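Local coordinates for N-acetylneuraminic acid (Sialic acid) synthetase (Leptospira borgpetersenii serovar Hardjo-bovis, PDB 6NCS), which binds manganese and probably catalyses an N-acylneuraminate-9-phosphate synthase reaction in sialic acid biosynthesis, at residues Asp39-Leu42 with Ala43-Met46; Thr233-Arg236 with Thr237-Gly240; Gly152-Ser155 with Ala156-Glu160; Ala193-Thr196 with Leu197-Lys200; Phe108-Pro111 with Asn112-Leu116. All blocks are in the same frame, centred on the assembly; numbering follows the deposited sequence.

Contact 1: residues Asp39-Leu42 with Ala43-Met46; sequences DLNL and ALRM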
loop_
_atom_site.group_PDB
_atom_site.type_symbol
_atom_site.label_atom_id
_atom_site.label_comp_id
_atom_site.label_asym_id
_atom_site.label_seq_id
_atom_site.Cartn_x
_atom_site.Cartn_y
_atom_site.Cartn_z
ATOM N N ASP A 39 -23.315 -28.948 -4.780
ATOM C CA ASP A 39 -22.688 -30.265 -4.722
ATOM C C ASP A 39 -21.961 -30.366 -3.390
ATOM O O ASP A 39 -20.956 -29.686 -3.184
ATOM C CB ASP A 39 -21.730 -30.432 -5.903
ATOM C CG ASP A 39 -21.062 -31.804 -5.951
ATOM O OD1 ASP A 39 -20.945 -32.489 -4.911
ATOM O OD2 ASP A 39 -20.627 -32.191 -7.053
ATOM N N LEU A 40 -22.472 -31.201 -2.477
ATOM C CA LEU A 40 -21.889 -31.257 -1.138
ATOM C C LEU A 40 -20.467 -31.803 -1.172
ATOM O O LEU A 40 -19.590 -31.301 -0.462
ATOM C CB LEU A 40 -22.761 -32.103 -0.210
ATOM C CG LEU A 40 -22.292 -32.220 1.244
ATOM C CD1 LEU A 40 -22.132 -30.858 1.865
ATOM C CD2 LEU A 40 -23.294 -33.052 2.042
ATOM N N ASN A 41 -20.225 -32.846 -1.970
ATOM C CA ASN A 41 -18.873 -33.395 -2.060
ATOM C C ASN A 41 -17.898 -32.384 -2.629
ATOM O O ASN A 41 -16.722 -32.372 -2.247
ATOM C CB ASN A 41 -18.871 -34.664 -2.905
ATOM C CG ASN A 41 -19.530 -35.812 -2.198
ATOM O OD1 ASN A 41 -19.671 -35.787 -0.976
ATOM N ND2 ASN A 41 -19.950 -36.825 -2.952
ATOM N N LEU A 42 -18.359 -31.528 -3.541
ATOM C CA LEU A 42 -17.482 -30.493 -4.071
ATOM C C LEU A 42 -17.170 -29.453 -3.007
ATOM O O LEU A 42 -16.025 -28.996 -2.891
ATOM C CB LEU A 42 -18.118 -29.846 -5.304
ATOM C CG LEU A 42 -17.293 -28.769 -6.008
ATOM C CD1 LEU A 42 -15.884 -29.272 -6.321
ATOM C CD2 LEU A 42 -18.001 -28.327 -7.298
ATOM N N ALA A 43 -18.175 -29.076 -2.211
ATOM C CA ALA A 43 -17.935 -28.136 -1.121
ATOM C C ALA A 43 -16.941 -28.703 -0.114
ATOM O O ALA A 43 -16.087 -27.975 0.395
ATOM C CB ALA A 43 -19.256 -27.780 -0.433
ATOM N N LEU A 44 -17.041 -30.004 0.189
ATOM C CA LEU A 44 -16.078 -30.630 1.091
ATOM C C LEU A 44 -14.675 -30.605 0.497
ATOM O O LEU A 44 -13.694 -30.332 1.204
ATOM C CB LEU A 44 -16.511 -32.069 1.401
ATOM C CG LEU A 44 -17.764 -32.199 2.259
ATOM C CD1 LEU A 44 -18.281 -33.641 2.264
ATOM C CD2 LEU A 44 -17.490 -31.738 3.676
ATOM N N ARG A 45 -14.565 -30.875 -0.807
ATOM C CA ARG A 45 -13.279 -30.777 -1.486
ATOM C C ARG A 45 -12.732 -29.359 -1.431
ATOM O O ARG A 45 -11.520 -29.156 -1.289
ATOM C CB ARG A 45 -13.420 -31.232 -2.941
ATOM C CG ARG A 45 -12.174 -31.025 -3.774
ATOM C CD ARG A 45 -12.386 -31.470 -5.212
ATOM N NE ARG A 45 -11.246 -31.114 -6.046
ATOM C CZ ARG A 45 -11.277 -31.063 -7.370
ATOM N NH1 ARG A 45 -12.405 -31.344 -8.019
ATOM N NH2 ARG A 45 -10.184 -30.728 -8.042
ATOM N N MET A 46 -13.611 -28.361 -1.544
ATOM C CA MET A 46 -13.156 -26.976 -1.469
ATOM C C MET A 46 -12.538 -26.687 -0.109
ATOM O O MET A 46 -11.512 -25.996 -0.015
ATOM C CB MET A 46 -14.323 -26.028 -1.763
ATOM C CG MET A 46 -14.836 -26.129 -3.197
ATOM S SD MET A 46 -16.271 -25.058 -3.494
ATOM C CE MET A 46 -15.466 -23.450 -3.653
#
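The shortest polar bond here runs from M46 N to the carbonyl oxygen L42 O, at 2.8 Å, and two side chains lie beside the same acceptor without bonding to it. M46 CG, set anti to its own carbonyl carbon (chi1 -66°), swings beside the backbone nitrogen and comes within 3.1 Å of L42 O, while R45 CB approaches L42 O to 3.4 Å. Earlier in this first stretch of helix 40-52, D39 O, L40 O and N41 O receive the amides of A43, L44 and R45. The turn is opened by D39 as N-cap, whose OD1 accepts L42 N at 3.1 Å; the donor stands well above the carboxylate plane, 74° out of it. L44 CG comes within 3.4 Å of L40 O, and its CD1 reaches 4.4 Å from L40 CG, so the two leucines meet along one flank and continue onto L91 and L92 of helix 86-98. R45 instead runs out extended to a salt bridge with E49, passing L42 CD1 at its CD. Chemically, the R45 charge is thus paired along the helix, while the D39 carboxylate takes up an amide of the first turn, a negative charge that probably suits the positive end of the helix dipole.

Contact 2: residues Thr233-Arg236 with Thr237-Gly240; sequences TVDR and TLQG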
loop_
_atom_site.group_PDB
_atom_site.type_symbol
_atom_site.label_atom_id
_atom_site.label_comp_id
_atom_site.label_asym_id
_atom_site.label_seq_id
_atom_site.Cartn_x
_atom_site.Cartn_y
_atom_site.Cartn_z
ATOM N N THR A 233 -12.494 -21.162 -5.984
ATOM C CA THR A 233 -12.999 -22.326 -6.698
ATOM C C THR A 233 -11.895 -23.370 -6.714
ATOM O O THR A 233 -10.711 -23.025 -6.697
ATOM C CB THR A 233 -13.417 -21.979 -8.140
ATOM O OG1 THR A 233 -13.883 -23.156 -8.814
ATOM C CG2 THR A 233 -12.243 -21.389 -8.930
ATOM N N VAL A 234 -12.269 -24.654 -6.736
ATOM C CA VAL A 234 -11.219 -25.649 -6.935
ATOM C C VAL A 234 -10.846 -25.807 -8.398
ATOM O O VAL A 234 -9.790 -26.378 -8.692
ATOM C CB VAL A 234 -11.564 -27.036 -6.363
ATOM C CG1 VAL A 234 -11.717 -26.959 -4.844
ATOM C CG2 VAL A 234 -12.786 -27.620 -7.044
ATOM N N ASP A 235 -11.659 -25.286 -9.322
ATOM C CA ASP A 235 -11.428 -25.494 -10.747
ATOM C C ASP A 235 -12.309 -24.561 -11.570
ATOM O O ASP A 235 -13.526 -24.758 -11.639
ATOM C CB ASP A 235 -11.706 -26.960 -11.093
ATOM C CG ASP A 235 -11.315 -27.331 -12.519
ATOM O OD1 ASP A 235 -10.872 -26.458 -13.298
ATOM O OD2 ASP A 235 -11.462 -28.523 -12.853
ATOM N N ARG A 236 -11.717 -23.534 -12.190
ATOM C CA ARG A 236 -12.512 -22.633 -13.018
ATOM C C ARG A 236 -13.128 -23.354 -14.213
ATOM O O ARG A 236 -14.183 -22.938 -14.704
ATOM C CB ARG A 236 -11.669 -21.449 -13.505
ATOM C CG ARG A 236 -11.512 -20.333 -12.472
ATOM C CD ARG A 236 -10.939 -19.058 -13.091
ATOM N NE ARG A 236 -9.550 -19.235 -13.491
ATOM C CZ ARG A 236 -8.510 -19.094 -12.671
ATOM N NH1 ARG A 236 -8.694 -18.766 -11.398
ATOM N NH2 ARG A 236 -7.277 -19.280 -13.128
ATOM N N THR A 237 -12.500 -24.433 -14.691
ATOM C CA THR A 237 -13.026 -25.111 -15.874
ATOM C C THR A 237 -14.396 -25.727 -15.634
ATOM O O THR A 237 -15.099 -26.027 -16.603
ATOM C CB THR A 237 -12.064 -26.200 -16.363
ATOM O OG1 THR A 237 -12.078 -27.307 -15.456
ATOM C CG2 THR A 237 -10.651 -25.659 -16.479
ATOM N N LEU A 238 -14.789 -25.930 -14.376
ATOM C CA LEU A 238 -16.143 -26.389 -14.095
ATOM C C LEU A 238 -17.181 -25.318 -14.400
ATOM O O LEU A 238 -18.367 -25.638 -14.511
ATOM C CB LEU A 238 -16.260 -26.824 -12.632
ATOM C CG LEU A 238 -15.323 -27.946 -12.181
ATOM C CD1 LEU A 238 -15.400 -28.171 -10.668
ATOM C CD2 LEU A 238 -15.652 -29.213 -12.930
ATOM N N GLN A 239 -16.764 -24.054 -14.512
ATOM C CA GLN A 239 -17.662 -22.942 -14.837
ATOM C C GLN A 239 -18.797 -22.803 -13.824
ATOM O O GLN A 239 -19.936 -22.503 -14.184
ATOM C CB GLN A 239 -18.214 -23.079 -16.260
ATOM C CG GLN A 239 -17.135 -23.200 -17.300
ATOM C CD GLN A 239 -16.436 -21.884 -17.579
ATOM O OE1 GLN A 239 -16.982 -21.015 -18.262
ATOM N NE2 GLN A 239 -15.216 -21.734 -17.065
ATOM N N GLY A 240 -18.485 -23.022 -12.545
ATOM C CA GLY A 240 -19.455 -22.810 -11.490
ATOM C C GLY A 240 -19.721 -21.334 -11.267
ATOM O O GLY A 240 -19.068 -20.463 -11.837
HETATM O O HOH W 1 -16.068 -23.403 -11.028
#
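D235 and T237 lean across each other at a slant, the hydroxyl of one set over the carboxylate of the other. T237 OG1 sits between its backbone nitrogen and carbonyl carbon (chi1 72°), and from there donates to D235 OD1 at 2.6 Å. T237 N gives OD1 a second bond, 2.9 Å long, and both donors come from the same face of the carboxylate, above its plane. L238 stands at about a right angle to D235, its CG 3.9 Å from D235 CB, while L238 N bonds to D235 O. Q239 provides the other grip. Its backbone takes a left-handed conformation, and a bend at chi2 (-75°) curls the amide back on R236 O. Q239 N and Q239 NE2 each donate to that oxygen at 2.8 Å, from opposite faces of the carbonyl plane. The R236 side chain leaves the turn altogether for a salt bridge with E251. A water links D235 O, to which it donates, with G240 N, from which it accepts. Just upstream, D235 N bonds to T233 OG1 at 3.1 Å. An ST turn at T233 is thus followed by an Asx turn at D235 that leads into a short 3-10 segment, in the loop after the last strand of a TIM barrel whose strand 227-231 ends at the manganese ligand H231.

Contact 3: residues Gly152-Ser155 with Ala156-Glu160; sequences GTAS and ASEIE
Helix 156-168 begins here with the glutamate-to-N-cap bond known from capping boxes: the N-cap residue S155 has its backbone amide taken by the side chain of E158, three residues on. S155 N donates to E158 OE1 at 3.0 Å in a fairly straight bond (163° at the hydrogen), the oxygen being approached from above its carboxylate plane. E158 lies with CG beside its own backbone nitrogen (chi1 -74°) and extends from there, a course that carries CG past S155 OG at 3.4 Å and brings the carboxylate back to the loop just before the helix. The same OE1 comes within 3.2 Å of A154 CA and receives a hydrogen bond from a water that also donates to T153 O, so a bridge joins the glutamate to the incoming loop. S155 OG and S157 OG form a weak hydrogen bond at 3.2 Å. On the inner flank, I159 N bonds to S155 O at 2.9 Å, and I159 CG1 packs against A154 CB at 3.8 Å. E158 has a charged partner as well, R284 of the second subunit, and T153 N bonds to E277 of that subunit, so the cap is also part of the dimer contact. In the TIM barrel fold, this corner carries the chain from strand 146-150 into helix 156-168, with helix 193-200 alongside and I159 touching R151 and Y201.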
loop_
_atom_site.group_PDB
_atom_site.type_symbol
_atom_site.label_atom_id
_atom_site.label_comp_id
_atom_site.label_asym_id
_atom_site.label_seq_id
_atom_site.Cartn_x
_atom_site.Cartn_y
_atom_site.Cartn_z
ATOM N N GLY A 152 -19.433 -2.576 -0.126
ATOM C CA GLY A 152 -19.762 -2.339 -1.519
ATOM C C GLY A 152 -21.110 -1.649 -1.611
ATOM O O GLY A 152 -21.974 -1.904 -0.768
ATOM N N THR A 153 -21.283 -0.746 -2.581
ATOM C CA THR A 153 -22.460 0.082 -2.867
ATOM C C THR A 153 -22.626 1.282 -1.925
ATOM O O THR A 153 -23.462 2.146 -2.212
ATOM C CB THR A 153 -23.793 -0.698 -2.843
ATOM O OG1 THR A 153 -24.174 -0.952 -1.482
ATOM C CG2 THR A 153 -23.682 -2.014 -3.592
ATOM N N ALA A 154 -21.888 1.376 -0.817
ATOM C CA ALA A 154 -22.285 2.250 0.285
ATOM C C ALA A 154 -21.542 3.586 0.300
ATOM O O ALA A 154 -20.332 3.652 0.064
ATOM C CB ALA A 154 -22.085 1.541 1.627
ATOM N N SER A 155 -22.284 4.647 0.606
ATOM C CA SER A 155 -21.740 5.971 0.858
ATOM C C SER A 155 -21.262 6.078 2.307
ATOM O O SER A 155 -21.510 5.202 3.137
ATOM C CB SER A 155 -22.797 7.033 0.590
ATOM O OG SER A 155 -23.841 6.861 1.526
ATOM N N ALA A 156 -20.589 7.188 2.620
ATOM C CA ALA A 156 -20.045 7.343 3.965
ATOM C C ALA A 156 -21.156 7.361 5.004
ATOM O O ALA A 156 -21.014 6.781 6.092
ATOM C CB ALA A 156 -19.202 8.618 4.054
ATOM N N SER A 157 -22.277 8.011 4.685
ATOM C CA SER A 157 -23.392 8.051 5.625
ATOM C C SER A 157 -24.003 6.669 5.816
ATOM O O SER A 157 -24.408 6.312 6.928
ATOM C CB SER A 157 -24.450 9.050 5.150
ATOM O OG SER A 157 -24.967 8.693 3.878
ATOM N N GLU A 158 -24.093 5.882 4.741
ATOM C CA GLU A 158 -24.657 4.543 4.863
ATOM C C GLU A 158 -23.759 3.652 5.710
ATOM O O GLU A 158 -24.248 2.824 6.491
ATOM C CB GLU A 158 -24.876 3.944 3.473
ATOM C CG GLU A 158 -26.069 4.558 2.756
ATOM C CD GLU A 158 -26.119 4.262 1.269
ATOM O OE1 GLU A 158 -25.134 3.727 0.724
ATOM O OE2 GLU A 158 -27.151 4.579 0.640
ATOM N N ILE A 159 -22.443 3.813 5.563
ATOM C CA ILE A 159 -21.484 3.068 6.381
ATOM C C ILE A 159 -21.632 3.445 7.852
ATOM O O ILE A 159 -21.654 2.580 8.735
ATOM C CB ILE A 159 -20.053 3.329 5.881
ATOM C CG1 ILE A 159 -19.858 2.699 4.495
ATOM C CG2 ILE A 159 -19.020 2.818 6.887
ATOM C CD1 ILE A 159 -18.532 3.096 3.831
ATOM N N GLU A 160 -21.715 4.747 8.137
ATOM C CA GLU A 160 -21.830 5.196 9.521
ATOM C C GLU A 160 -23.094 4.647 10.175
ATOM O O GLU A 160 -23.069 4.231 11.343
ATOM C CB GLU A 160 -21.807 6.727 9.577
ATOM C CG GLU A 160 -21.699 7.298 10.991
ATOM C CD GLU A 160 -20.378 6.964 11.672
ATOM O OE1 GLU A 160 -19.371 6.758 10.966
ATOM O OE2 GLU A 160 -20.348 6.904 12.919
HETATM O O HOH W 2 -25.130 4.284 -2.253
#

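Contact 4: residues Ala193-Thr196 with Leu197-Lys200; sequences AIQT and LKSK. With FMT (formic acid), chain F.
K198 lies against two residues of the preceding turn, its CD 4.1 Å from I194 CG2 and 3.9 Å from Q195 NE2. With I194 it runs side by side, both chains pointing the same way; the Q195 amide comes across it at a slant, brought round by a bend at chi2 (-64°). A water accepts from K198 NZ at 3.0 Å; its approach to Q195 NE2 is too short to be sure of. Underneath, K198 N bonds to I194 O at 2.9 Å, and L197 N and S199 N likewise bond to A193 O and Q195 O, whereas the last bond, K200 N to T196 O, is weak. S199 OG contacts a formic acid molecule, probably from the crystallisation liquor, at a doubtfully short separation. Further out, G224 O receives K198 NZ and S223 O receives Q195 NE2, which gives both ends a partner beyond the helix. T196 OG1 bonds to G269 O of the second subunit, and L271 of that subunit packs on A193, T196 and L197. I194 and L197 rest on strands 173-178 and 205-209, as expected of the helix in a beta-alpha-beta crossover of a TIM barrel, here with part of its surface also covered by the second subunit.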
loop_
_atom_site.group_PDB
_atom_site.type_symbol
_atom_site.label_atom_id
_atom_site.label_comp_id
_atom_site.label_asym_id
_atom_site.label_seq_id
_atom_site.Cartn_x
_atom_site.Cartn_y
_atom_site.Cartn_z
ATOM N N ALA A 193 -9.413 3.920 -0.137
ATOM C CA ALA A 193 -10.519 3.950 0.821
ATOM C C ALA A 193 -10.184 3.157 2.081
ATOM O O ALA A 193 -10.745 3.424 3.149
ATOM C CB ALA A 193 -11.790 3.397 0.183
ATOM N N ILE A 194 -9.297 2.167 1.969
ATOM C CA ILE A 194 -8.881 1.396 3.141
ATOM C C ILE A 194 -8.249 2.315 4.183
ATOM O O ILE A 194 -8.583 2.256 5.374
ATOM C CB ILE A 194 -7.931 0.261 2.718
ATOM C CG1 ILE A 194 -8.714 -0.783 1.899
ATOM C CG2 ILE A 194 -7.228 -0.368 3.959
ATOM C CD1 ILE A 194 -7.841 -1.737 1.098
ATOM N N GLN A 195 -7.341 3.197 3.752
ATOM C CA GLN A 195 -6.721 4.112 4.702
ATOM C C GLN A 195 -7.715 5.149 5.207
ATOM O O GLN A 195 -7.641 5.566 6.367
ATOM C CB GLN A 195 -5.510 4.799 4.071
ATOM C CG GLN A 195 -4.273 3.961 4.080
ATOM C CD GLN A 195 -3.792 3.654 5.481
ATOM O OE1 GLN A 195 -3.956 4.464 6.400
ATOM N NE2 GLN A 195 -3.203 2.477 5.655
ATOM N N THR A 196 -8.621 5.605 4.340
ATOM C CA THR A 196 -9.685 6.502 4.776
ATOM C C THR A 196 -10.482 5.877 5.909
ATOM O O THR A 196 -10.779 6.533 6.915
ATOM C CB THR A 196 -10.595 6.837 3.596
ATOM O OG1 THR A 196 -9.836 7.537 2.607
ATOM C CG2 THR A 196 -11.770 7.706 4.035
ATOM N N LEU A 197 -10.825 4.597 5.765
ATOM C CA LEU A 197 -11.568 3.906 6.813
ATOM C C LEU A 197 -10.709 3.687 8.055
ATOM O O LEU A 197 -11.203 3.819 9.181
ATOM C CB LEU A 197 -12.100 2.569 6.292
ATOM C CG LEU A 197 -13.175 2.633 5.202
ATOM C CD1 LEU A 197 -13.414 1.237 4.668
ATOM C CD2 LEU A 197 -14.472 3.214 5.775
ATOM N N LYS A 198 -9.427 3.340 7.876
ATOM C CA LYS A 198 -8.557 3.126 9.034
ATOM C C LYS A 198 -8.356 4.407 9.823
ATOM O O LYS A 198 -8.165 4.359 11.044
ATOM C CB LYS A 198 -7.196 2.569 8.599
ATOM C CG LYS A 198 -7.235 1.106 8.190
ATOM C CD LYS A 198 -5.875 0.609 7.708
ATOM C CE LYS A 198 -5.077 -0.004 8.848
ATOM N NZ LYS A 198 -3.983 -0.895 8.356
ATOM N N SER A 199 -8.379 5.556 9.148
ATOM C CA SER A 199 -8.285 6.826 9.849
ATOM C C SER A 199 -9.590 7.185 10.545
ATOM O O SER A 199 -9.571 7.885 11.560
ATOM C CB SER A 199 -7.890 7.938 8.877
ATOM O OG SER A 199 -8.198 9.207 9.423
ATOM N N LYS A 200 -10.721 6.709 10.028
ATOM C CA LYS A 200 -12.022 7.094 10.552
ATOM C C LYS A 200 -12.453 6.233 11.726
ATOM O O LYS A 200 -13.130 6.732 12.631
ATOM C CB LYS A 200 -13.077 7.010 9.442
ATOM C CG LYS A 200 -14.442 7.552 9.816
ATOM C CD LYS A 200 -15.333 7.681 8.588
ATOM C CE LYS A 200 -16.598 8.458 8.910
ATOM N NZ LYS A 200 -17.424 8.692 7.694
HETATM C C FMT F . -11.355 10.756 10.158
HETATM O O1 FMT F . -12.386 10.878 9.497
HETATM O O2 FMT F . -10.249 10.509 9.675
HETATM O O HOH W 3 -2.295 1.466 7.785
#

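Contact 5: residues Phe108-Pro111 with Asn112-Leu116; sequences FDVP and NLNML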
loop_
_atom_site.group_PDB
_atom_site.type_symbol
_atom_site.label_atom_id
_atom_site.label_comp_id
_atom_site.label_asym_id
_atom_site.label_seq_id
_atom_site.Cartn_x
_atom_site.Cartn_y
_atom_site.Cartn_z
ATOM N N PHE A 108 -28.329 -14.419 4.682
ATOM C CA PHE A 108 -29.030 -13.400 3.920
ATOM C C PHE A 108 -30.387 -13.073 4.511
ATOM O O PHE A 108 -31.080 -12.201 3.986
ATOM C CB PHE A 108 -29.169 -13.832 2.454
ATOM C CG PHE A 108 -27.888 -13.706 1.668
ATOM C CD1 PHE A 108 -26.859 -14.612 1.844
ATOM C CD2 PHE A 108 -27.709 -12.661 0.772
ATOM C CE1 PHE A 108 -25.667 -14.488 1.129
ATOM C CE2 PHE A 108 -26.517 -12.534 0.053
ATOM C CZ PHE A 108 -25.503 -13.444 0.238
ATOM N N ASP A 109 -30.777 -13.746 5.590
ATOM C CA ASP A 109 -31.995 -13.409 6.310
ATOM C C ASP A 109 -31.833 -13.874 7.747
ATOM O O ASP A 109 -30.855 -14.533 8.101
ATOM C CB ASP A 109 -33.241 -14.019 5.645
ATOM C CG ASP A 109 -33.176 -15.542 5.498
ATOM O OD1 ASP A 109 -32.505 -16.232 6.289
ATOM O OD2 ASP A 109 -33.840 -16.058 4.575
ATOM N N VAL A 110 -32.812 -13.532 8.576
ATOM C CA VAL A 110 -32.727 -13.806 10.008
ATOM C C VAL A 110 -32.855 -15.304 10.292
ATOM O O VAL A 110 -32.127 -15.814 11.157
ATOM C CB VAL A 110 -33.774 -12.982 10.779
ATOM C CG1 VAL A 110 -33.905 -13.472 12.210
ATOM C CG2 VAL A 110 -33.378 -11.504 10.754
ATOM N N PRO A 111 -33.742 -16.058 9.620
ATOM C CA PRO A 111 -33.767 -17.510 9.878
ATOM C C PRO A 111 -32.435 -18.183 9.620
ATOM O O PRO A 111 -32.028 -19.056 10.399
ATOM C CB PRO A 111 -34.859 -18.017 8.927
ATOM C CG PRO A 111 -35.790 -16.862 8.820
ATOM C CD PRO A 111 -34.887 -15.652 8.780
ATOM N N ASN A 112 -31.736 -17.794 8.552
ATOM C CA ASN A 112 -30.429 -18.382 8.281
ATOM C C ASN A 112 -29.392 -17.931 9.305
ATOM O O ASN A 112 -28.534 -18.720 9.712
ATOM C CB ASN A 112 -29.976 -18.037 6.857
ATOM C CG ASN A 112 -30.487 -19.030 5.831
ATOM O OD1 ASN A 112 -29.965 -20.143 5.717
ATOM N ND2 ASN A 112 -31.520 -18.646 5.092
ATOM N N LEU A 113 -29.449 -16.668 9.732
ATOM C CA LEU A 113 -28.551 -16.207 10.787
ATOM C C LEU A 113 -28.752 -17.010 12.063
ATOM O O LEU A 113 -27.780 -17.427 12.704
ATOM C CB LEU A 113 -28.768 -14.712 11.048
ATOM C CG LEU A 113 -27.808 -13.981 11.999
ATOM C CD1 LEU A 113 -27.740 -12.508 11.634
ATOM C CD2 LEU A 113 -28.235 -14.119 13.450
ATOM N N ASN A 114 -30.014 -17.209 12.467
ATOM C CA ASN A 114 -30.290 -17.985 13.672
ATOM C C ASN A 114 -29.746 -19.400 13.543
ATOM O O ASN A 114 -29.205 -19.958 14.506
ATOM C CB ASN A 114 -31.794 -18.026 13.949
ATOM C CG ASN A 114 -32.345 -16.686 14.387
ATOM O OD1 ASN A 114 -31.603 -15.822 14.840
ATOM N ND2 ASN A 114 -33.665 -16.515 14.272
ATOM N N MET A 115 -29.880 -19.993 12.354
ATOM C CA MET A 115 -29.376 -21.344 12.139
ATOM C C MET A 115 -27.864 -21.383 12.287
ATOM O O MET A 115 -27.313 -22.310 12.891
ATOM C CB MET A 115 -29.801 -21.845 10.758
ATOM C CG MET A 115 -29.216 -23.194 10.360
ATOM S SD MET A 115 -27.596 -23.118 9.561
ATOM C CE MET A 115 -27.935 -22.039 8.161
ATOM N N LEU A 116 -27.176 -20.382 11.739
ATOM C CA LEU A 116 -25.726 -20.365 11.833
ATOM C C LEU A 116 -25.273 -20.235 13.282
ATOM O O LEU A 116 -24.333 -20.918 13.707
ATOM C CB LEU A 116 -25.162 -19.239 10.969
ATOM C CG LEU A 116 -25.311 -19.405 9.451
ATOM C CD1 LEU A 116 -24.857 -18.130 8.732
ATOM C CD2 LEU A 116 -24.509 -20.611 8.934
#
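N112 can be followed outward from its CB, which passes D109 OD1 at 3.2 Å; CG comes next, 3.5 Å from the same oxygen, and ND2 finally donates to it at 2.9 Å. The side chain thus runs past a single oxygen and ends by bonding to it. Meanwhile the backbone N112 N makes the capping bond to D109 OD1, also 2.9 Å, almost in line with the CG-OD1 bond. ND2 arrives differently, on the syn side and 28° out of the carboxylate plane, with OD1 lying in the plane of the amide; the two flat groups are turned only 19° from each other. D109 is the N-cap of helix 110-118, and its CG stands between the backbone nitrogen and carbonyl carbon (chi1 57°), which swings OD1 back over the first turn. D109 O accepts L113 N, followed by V110 O with N114 N and P111 O with M115 N. At the surface N114 ND2 rests against V110 CG1 at 3.7 Å. On the buried flank L113 reaches L136 and A140 of helix 134-143, and F108, just before the cap, gives its carbonyl oxygen to R288 of the second subunit. Because one carboxylate oxygen takes both an amide of the open helix end and a side-chain amide, D109 and N112 each limit the rotation of the other, and two donors, with the helix end, would probably stabilise the aspartate as an anion.

Three of the five contacts (1, 3 and 5) open helices of one TIM barrel, contact 4 lies on another of its helices, and contact 2 is a loop. Contacts 1 and 2 touch directly, L42 CD1 to V234 CG2 and M46 CG to V234 CG1 both at 3.6 Å, so the loop beyond the last strand rests on helix 40-52. The side chains of M46 in contact 1 and T153 in contact 3 are about 12 and 11 Å from the manganese. Contacts 3 and 4 meet through E160 OE1 and K200 CE, 3.8 Å apart, and both touch the second subunit. The centres of contacts 1 and 4 are about 37 Å apart, those of 1 and 5 about 22 Å.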